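Local structure of acyl-CoA dehydrogenase FadE3 (4IV6) at residues B[133-138]-B[233-238]; B[96-101]-B[225-230]. The protein is a flavoprotein of the acyl-CoA dehydrogenase family, modelled as a tetramer that binds dihydroflavine-adenine dinucleotide at sites to which neighbouring subunits contribute. One frame throughout, in Å; residues are numbered along the deposited sequence.

Contact 1 (B[133-138]-B[233-238]); sequences SDLQAM and RGFAQM. With FDA (dihydroflavine-adenine dinucleotide), chain D.
Leu135 and Gln136 lie against the ring of Phe235, joining a loop of the middle beta domain of the acyl-CoA dehydrogenase fold to the first turn of helix 234-270, which belongs to the C-terminal helical domain. The loop starts at the cofactor: Ser133 OG donates to O1A of dihydroflavine-adenine dinucleotide over 2.6 Å. Its backbone N adds only a weak bond to the same oxygen (3.4 Å, N-H...O angle 137°), so hydroxyl and amide converge on one phosphate atom. Asp134 comes next, at the centre of an inverse gamma turn; its OD2 accepts from Phe274 N of the second subunit, tying this cofactor-binding loop to the subunit interface as well. Leu135 is the first residue to touch the Phe235 ring. The methylene does the touching, CB meeting Phe235 CE1 at 3.8 Å, at the ring edge and close to its plane. Gln136 approaches from another direction. With CG anti to the backbone N (chi1 -178°) and a bend at chi2, its amide is carried back toward the ring, and OE1 comes to 3.5 Å from Phe235 CE2. Amide and ring planes stand 56° apart, so the groups are not stacked, and no hydrogen bond crosses between the two segments. The backbone N of Gln136 also lies 3.9 Å from Phe235 CZ. The Phe235 side chain also packs on Met170 and Val184, from strands 166-172 and 184-190. At Met138 the chain is still in the loop, and Lys172 NZ is hydrogen-bonded to Gln136 O and Met138 O.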
# COMPACT_ATOMS: atom_id res chain seq x y z
N SER B 133 -17.96 -19.45 3.25
CA SER B 133 -16.61 -20.01 3.18
C SER B 133 -16.55 -21.43 3.69
O SER B 133 -15.95 -22.30 3.05
CB SER B 133 -15.60 -19.15 3.97
OG SER B 133 -15.65 -17.79 3.57
N ASP B 134 -17.12 -21.66 4.88
CA ASP B 134 -17.13 -22.96 5.52
C ASP B 134 -18.29 -23.77 5.01
O ASP B 134 -19.30 -23.97 5.70
CB ASP B 134 -17.26 -22.77 7.04
CG ASP B 134 -17.06 -24.05 7.81
OD1 ASP B 134 -16.87 -25.11 7.16
OD2 ASP B 134 -17.13 -23.99 9.07
N LEU B 135 -18.16 -24.23 3.78
CA LEU B 135 -19.25 -24.97 3.13
C LEU B 135 -19.47 -26.37 3.72
O LEU B 135 -20.59 -26.91 3.65
CB LEU B 135 -18.99 -25.04 1.64
CG LEU B 135 -19.18 -23.71 0.90
CD1 LEU B 135 -18.78 -23.93 -0.54
CD2 LEU B 135 -20.60 -23.15 0.99
N GLN B 136 -18.42 -26.95 4.31
CA GLN B 136 -18.55 -28.25 4.96
C GLN B 136 -19.56 -28.20 6.09
O GLN B 136 -20.18 -29.21 6.42
CB GLN B 136 -17.20 -28.74 5.52
CG GLN B 136 -17.26 -30.12 6.16
CD GLN B 136 -17.73 -31.16 5.16
OE1 GLN B 136 -17.09 -31.36 4.13
NE2 GLN B 136 -18.88 -31.80 5.42
N ALA B 137 -19.74 -27.02 6.69
CA ALA B 137 -20.69 -26.85 7.77
C ALA B 137 -22.12 -26.60 7.30
O ALA B 137 -22.99 -26.36 8.12
CB ALA B 137 -20.26 -25.71 8.68
N MET B 138 -22.38 -26.68 5.99
CA MET B 138 -23.69 -26.36 5.45
C MET B 138 -24.78 -27.24 6.06
O MET B 138 -24.53 -28.39 6.46
CB MET B 138 -23.72 -26.47 3.93
CG MET B 138 -23.57 -27.90 3.37
SD MET B 138 -23.80 -27.98 1.58
CE MET B 138 -22.39 -27.06 1.00
N ARG B 233 -19.27 -36.15 -4.62
CA ARG B 233 -18.23 -35.53 -5.44
C ARG B 233 -18.41 -34.04 -5.65
O ARG B 233 -17.73 -33.40 -6.49
CB ARG B 233 -18.21 -36.20 -6.80
CG ARG B 233 -17.98 -37.69 -6.67
CD ARG B 233 -17.56 -38.29 -7.97
NE ARG B 233 -17.22 -39.69 -7.74
CZ ARG B 233 -16.50 -40.43 -8.56
NH1 ARG B 233 -16.03 -39.94 -9.70
NH2 ARG B 233 -16.25 -41.69 -8.23
N GLY B 234 -19.33 -33.48 -4.87
CA GLY B 234 -19.67 -32.08 -4.97
C GLY B 234 -18.51 -31.12 -4.89
O GLY B 234 -18.41 -30.23 -5.72
N PHE B 235 -17.62 -31.28 -3.91
CA PHE B 235 -16.47 -30.39 -3.76
C PHE B 235 -15.49 -30.51 -4.94
O PHE B 235 -15.03 -29.50 -5.46
CB PHE B 235 -15.73 -30.61 -2.42
CG PHE B 235 -16.46 -30.00 -1.24
CD1 PHE B 235 -16.74 -28.65 -1.21
CD2 PHE B 235 -16.89 -30.79 -0.18
CE1 PHE B 235 -17.45 -28.09 -0.13
CE2 PHE B 235 -17.57 -30.24 0.89
CZ PHE B 235 -17.85 -28.89 0.93
N ALA B 236 -15.21 -31.73 -5.37
CA ALA B 236 -14.34 -31.93 -6.50
C ALA B 236 -14.91 -31.28 -7.75
O ALA B 236 -14.19 -30.61 -8.50
CB ALA B 236 -14.13 -33.43 -6.74
N GLN B 237 -16.21 -31.46 -7.97
CA GLN B 237 -16.88 -30.87 -9.13
C GLN B 237 -16.84 -29.34 -9.04
O GLN B 237 -16.48 -28.70 -10.04
CB GLN B 237 -18.32 -31.34 -9.22
CG GLN B 237 -18.48 -32.83 -9.53
CD GLN B 237 -19.89 -33.32 -9.28
OE1 GLN B 237 -20.68 -32.69 -8.58
NE2 GLN B 237 -20.21 -34.46 -9.87
N MET B 238 -17.18 -28.78 -7.88
CA MET B 238 -17.12 -27.33 -7.73
C MET B 238 -15.71 -26.79 -7.98
O MET B 238 -15.57 -25.80 -8.68
CB MET B 238 -17.63 -26.89 -6.37
CG MET B 238 -18.04 -25.43 -6.35
SD MET B 238 -19.22 -25.08 -7.68
CE MET B 238 -18.22 -24.17 -8.82
PA FDA D . -17.67 -15.66 5.95
O1A FDA D . -17.25 -17.03 5.47
O2A FDA D . -18.63 -15.51 7.10
O5B FDA D . -16.34 -14.83 6.27
C5B FDA D . -16.35 -13.55 6.94
C4B FDA D . -14.91 -13.00 7.00
O4B FDA D . -14.01 -13.96 7.59
C3B FDA D . -14.34 -12.74 5.62
O3B FDA D . -13.36 -11.68 5.71
C2B FDA D . -13.70 -14.06 5.28
O2B FDA D . -12.69 -13.99 4.28
C1B FDA D . -13.08 -14.41 6.61
N9A FDA D . -12.81 -15.86 6.78
C8A FDA D . -13.75 -16.82 6.95
N7A FDA D . -13.16 -18.02 7.12
C5A FDA D . -11.82 -17.82 7.04
C6A FDA D . -10.62 -18.64 7.13
N6A FDA D . -10.74 -19.95 7.33
N1A FDA D . -9.40 -18.07 6.99
C2A FDA D . -9.28 -16.75 6.82
N3A FDA D . -10.34 -15.92 6.73
C4A FDA D . -11.60 -16.39 6.85
N1 FDA D . -22.96 -17.40 -3.33
C2 FDA D . -23.52 -18.36 -4.07
O2 FDA D . -23.49 -19.53 -3.65
N3 FDA D . -24.11 -18.10 -5.24
C4 FDA D . -24.22 -16.88 -5.77
O4 FDA D . -24.81 -16.69 -6.87
C4X FDA D . -23.60 -15.76 -5.03
N5 FDA D . -23.66 -14.48 -5.44
C5X FDA D . -23.47 -13.48 -4.54
C6 FDA D . -23.93 -12.18 -4.79
C7 FDA D . -23.70 -11.14 -3.89
C7M FDA D . -24.23 -9.75 -4.16
C8 FDA D . -22.99 -11.40 -2.70
C8M FDA D . -22.69 -10.34 -1.66
C9 FDA D . -22.54 -12.69 -2.45
C9A FDA D . -22.80 -13.74 -3.35
N10 FDA D . -22.36 -15.04 -3.03
C10 FDA D . -22.98 -16.10 -3.73
C1' FDA D . -22.01 -15.30 -1.63
C2' FDA D . -20.50 -15.19 -1.52
O2' FDA D . -19.85 -16.24 -2.23
C3' FDA D . -20.13 -15.21 -0.03
O3' FDA D . -20.44 -13.93 0.51
C4' FDA D . -18.67 -15.50 0.22
O4' FDA D . -18.53 -16.93 0.09
C5' FDA D . -18.24 -15.12 1.65
O5' FDA D . -19.16 -15.69 2.55
P FDA D . -19.59 -15.07 3.95
O1P FDA D . -20.40 -16.19 4.58
O2P FDA D . -20.23 -13.75 3.72
O3P FDA D . -18.17 -14.84 4.67

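Contact 2 (B[96-101]-B[225-230]); sequences SKLLLL and SLLGDD
Leu227 points its forked end at the backbone and CB of Leu98, one residue from a loop meeting the flank of helix 83-102. In the acyl-CoA dehydrogenase fold this joins the N-terminal helical domain to the loop that leads from strand 219-222 of the beta domain into helix 234-270. The two leucines are not engaged methyl to methyl at closest approach. Leu227 reaches straight across, because its CG is anti to the backbone N (chi1 177°) and both methyls are thrown forward to the helix. Its CD2 rests on Leu98 CB at 4.0 Å, while CD1 sits 3.9 Å from Leu98 O, a plain van der Waals approach of a methyl to a helix carbonyl. Leu98 is turned differently: CG is anti to the carbonyl carbon (chi1 -67°), and it is the root of the side chain that takes up Leu227. The CB of Leu99 leads away from Leu227, but the end of the side chain comes back nearer the loop; it packs on Leu188 of strand 184-190 and on Leu112 and Met115 of helix 105-116. The loop itself is held by backbone bonding of Leu227 with Ile186. The nearest atom of Leu99 is its CA, 4.4 Å from Leu227 CD1.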
# COMPACT_ATOMS: atom_id res chain seq x y z
N SER B 96 -23.28 -24.47 -16.97
CA SER B 96 -23.08 -25.02 -18.30
C SER B 96 -21.86 -25.94 -18.29
O SER B 96 -21.91 -27.06 -18.77
CB SER B 96 -22.92 -23.93 -19.38
OG SER B 96 -24.07 -23.11 -19.51
N LYS B 97 -20.76 -25.47 -17.73
CA LYS B 97 -19.54 -26.27 -17.68
C LYS B 97 -19.67 -27.52 -16.82
O LYS B 97 -19.18 -28.59 -17.19
CB LYS B 97 -18.39 -25.40 -17.18
CG LYS B 97 -17.02 -26.07 -17.17
CD LYS B 97 -16.43 -26.18 -18.56
CE LYS B 97 -15.01 -26.71 -18.50
NZ LYS B 97 -14.46 -26.95 -19.87
N LEU B 98 -20.28 -27.41 -15.65
CA LEU B 98 -20.49 -28.57 -14.80
C LEU B 98 -21.30 -29.68 -15.51
O LEU B 98 -20.98 -30.86 -15.40
CB LEU B 98 -21.19 -28.20 -13.50
CG LEU B 98 -20.35 -27.34 -12.57
CD1 LEU B 98 -21.18 -27.00 -11.34
CD2 LEU B 98 -19.04 -28.01 -12.21
N LEU B 99 -22.34 -29.27 -16.23
CA LEU B 99 -23.14 -30.21 -17.02
C LEU B 99 -22.28 -30.89 -18.08
O LEU B 99 -22.33 -32.11 -18.23
CB LEU B 99 -24.31 -29.49 -17.69
CG LEU B 99 -25.59 -29.30 -16.86
CD1 LEU B 99 -26.48 -28.22 -17.47
CD2 LEU B 99 -26.35 -30.61 -16.77
N LEU B 100 -21.49 -30.12 -18.82
CA LEU B 100 -20.63 -30.73 -19.81
C LEU B 100 -19.61 -31.67 -19.18
O LEU B 100 -19.41 -32.75 -19.68
CB LEU B 100 -19.92 -29.67 -20.61
CG LEU B 100 -20.87 -28.96 -21.57
CD1 LEU B 100 -20.28 -27.61 -21.92
CD2 LEU B 100 -21.13 -29.80 -22.81
N LEU B 101 -19.01 -31.28 -18.06
CA LEU B 101 -17.95 -32.10 -17.44
C LEU B 101 -18.46 -33.36 -16.78
O LEU B 101 -17.82 -34.40 -16.88
CB LEU B 101 -17.15 -31.28 -16.40
CG LEU B 101 -16.23 -30.17 -16.94
CD1 LEU B 101 -15.51 -29.46 -15.79
CD2 LEU B 101 -15.22 -30.71 -17.94
N SER B 225 -31.85 -35.93 -10.53
CA SER B 225 -31.33 -34.56 -10.43
C SER B 225 -29.86 -34.51 -10.02
O SER B 225 -29.23 -33.47 -10.15
CB SER B 225 -32.14 -33.74 -9.41
OG SER B 225 -32.01 -34.30 -8.12
N LEU B 226 -29.34 -35.62 -9.49
CA LEU B 226 -27.95 -35.69 -9.06
C LEU B 226 -27.05 -35.37 -10.22
O LEU B 226 -27.24 -35.88 -11.32
CB LEU B 226 -27.61 -37.10 -8.53
CG LEU B 226 -26.14 -37.31 -8.14
CD1 LEU B 226 -25.68 -36.40 -6.99
CD2 LEU B 226 -25.88 -38.76 -7.81
N LEU B 227 -26.07 -34.50 -10.01
CA LEU B 227 -25.08 -34.21 -11.05
C LEU B 227 -24.04 -35.31 -11.01
O LEU B 227 -23.29 -35.42 -10.05
CB LEU B 227 -24.43 -32.85 -10.84
CG LEU B 227 -23.32 -32.48 -11.84
CD1 LEU B 227 -23.88 -32.23 -13.23
CD2 LEU B 227 -22.58 -31.25 -11.33
N GLY B 228 -23.99 -36.10 -12.07
CA GLY B 228 -23.10 -37.25 -12.17
C GLY B 228 -23.78 -38.51 -11.67
O GLY B 228 -24.94 -38.47 -11.24
N ASP B 229 -23.05 -39.63 -11.72
CA ASP B 229 -23.59 -40.92 -11.32
C ASP B 229 -23.45 -41.21 -9.83
O ASP B 229 -24.19 -42.03 -9.33
CB ASP B 229 -22.91 -42.07 -12.08
CG ASP B 229 -23.14 -41.99 -13.57
OD1 ASP B 229 -24.21 -41.55 -14.00
OD2 ASP B 229 -22.23 -42.37 -14.31
N ASP B 230 -22.51 -40.55 -9.14
CA ASP B 230 -22.18 -40.90 -7.75
C ASP B 230 -22.34 -39.69 -6.84
O ASP B 230 -21.93 -38.58 -7.19
CB ASP B 230 -20.74 -41.37 -7.63
CG ASP B 230 -20.42 -42.52 -8.56
OD1 ASP B 230 -20.90 -43.64 -8.32
OD2 ASP B 230 -19.70 -42.28 -9.54

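Overall arrangement
Contact 2 is buried and without a hydrogen bond across it, leucine methyls against a helix flank, whereas contact 1 is a surface contact that sets an aromatic ring against a leucine methylene and an amide, and reaches the cofactor through one end of its segment 133-138. Contact 1 joins a middle-domain loop to helix 234-270, and contact 2 joins helix 83-102 to the loop leading into that helix. Their centres are 15 Å apart, yet they touch through Gln237: its NE2 is 3.2 Å from Leu227 O, a probable hydrogen bond, and its O packs on Leu98 CD2. The second subunit reaches contact 1, while no other chain of the assembly touches the segments of contact 2.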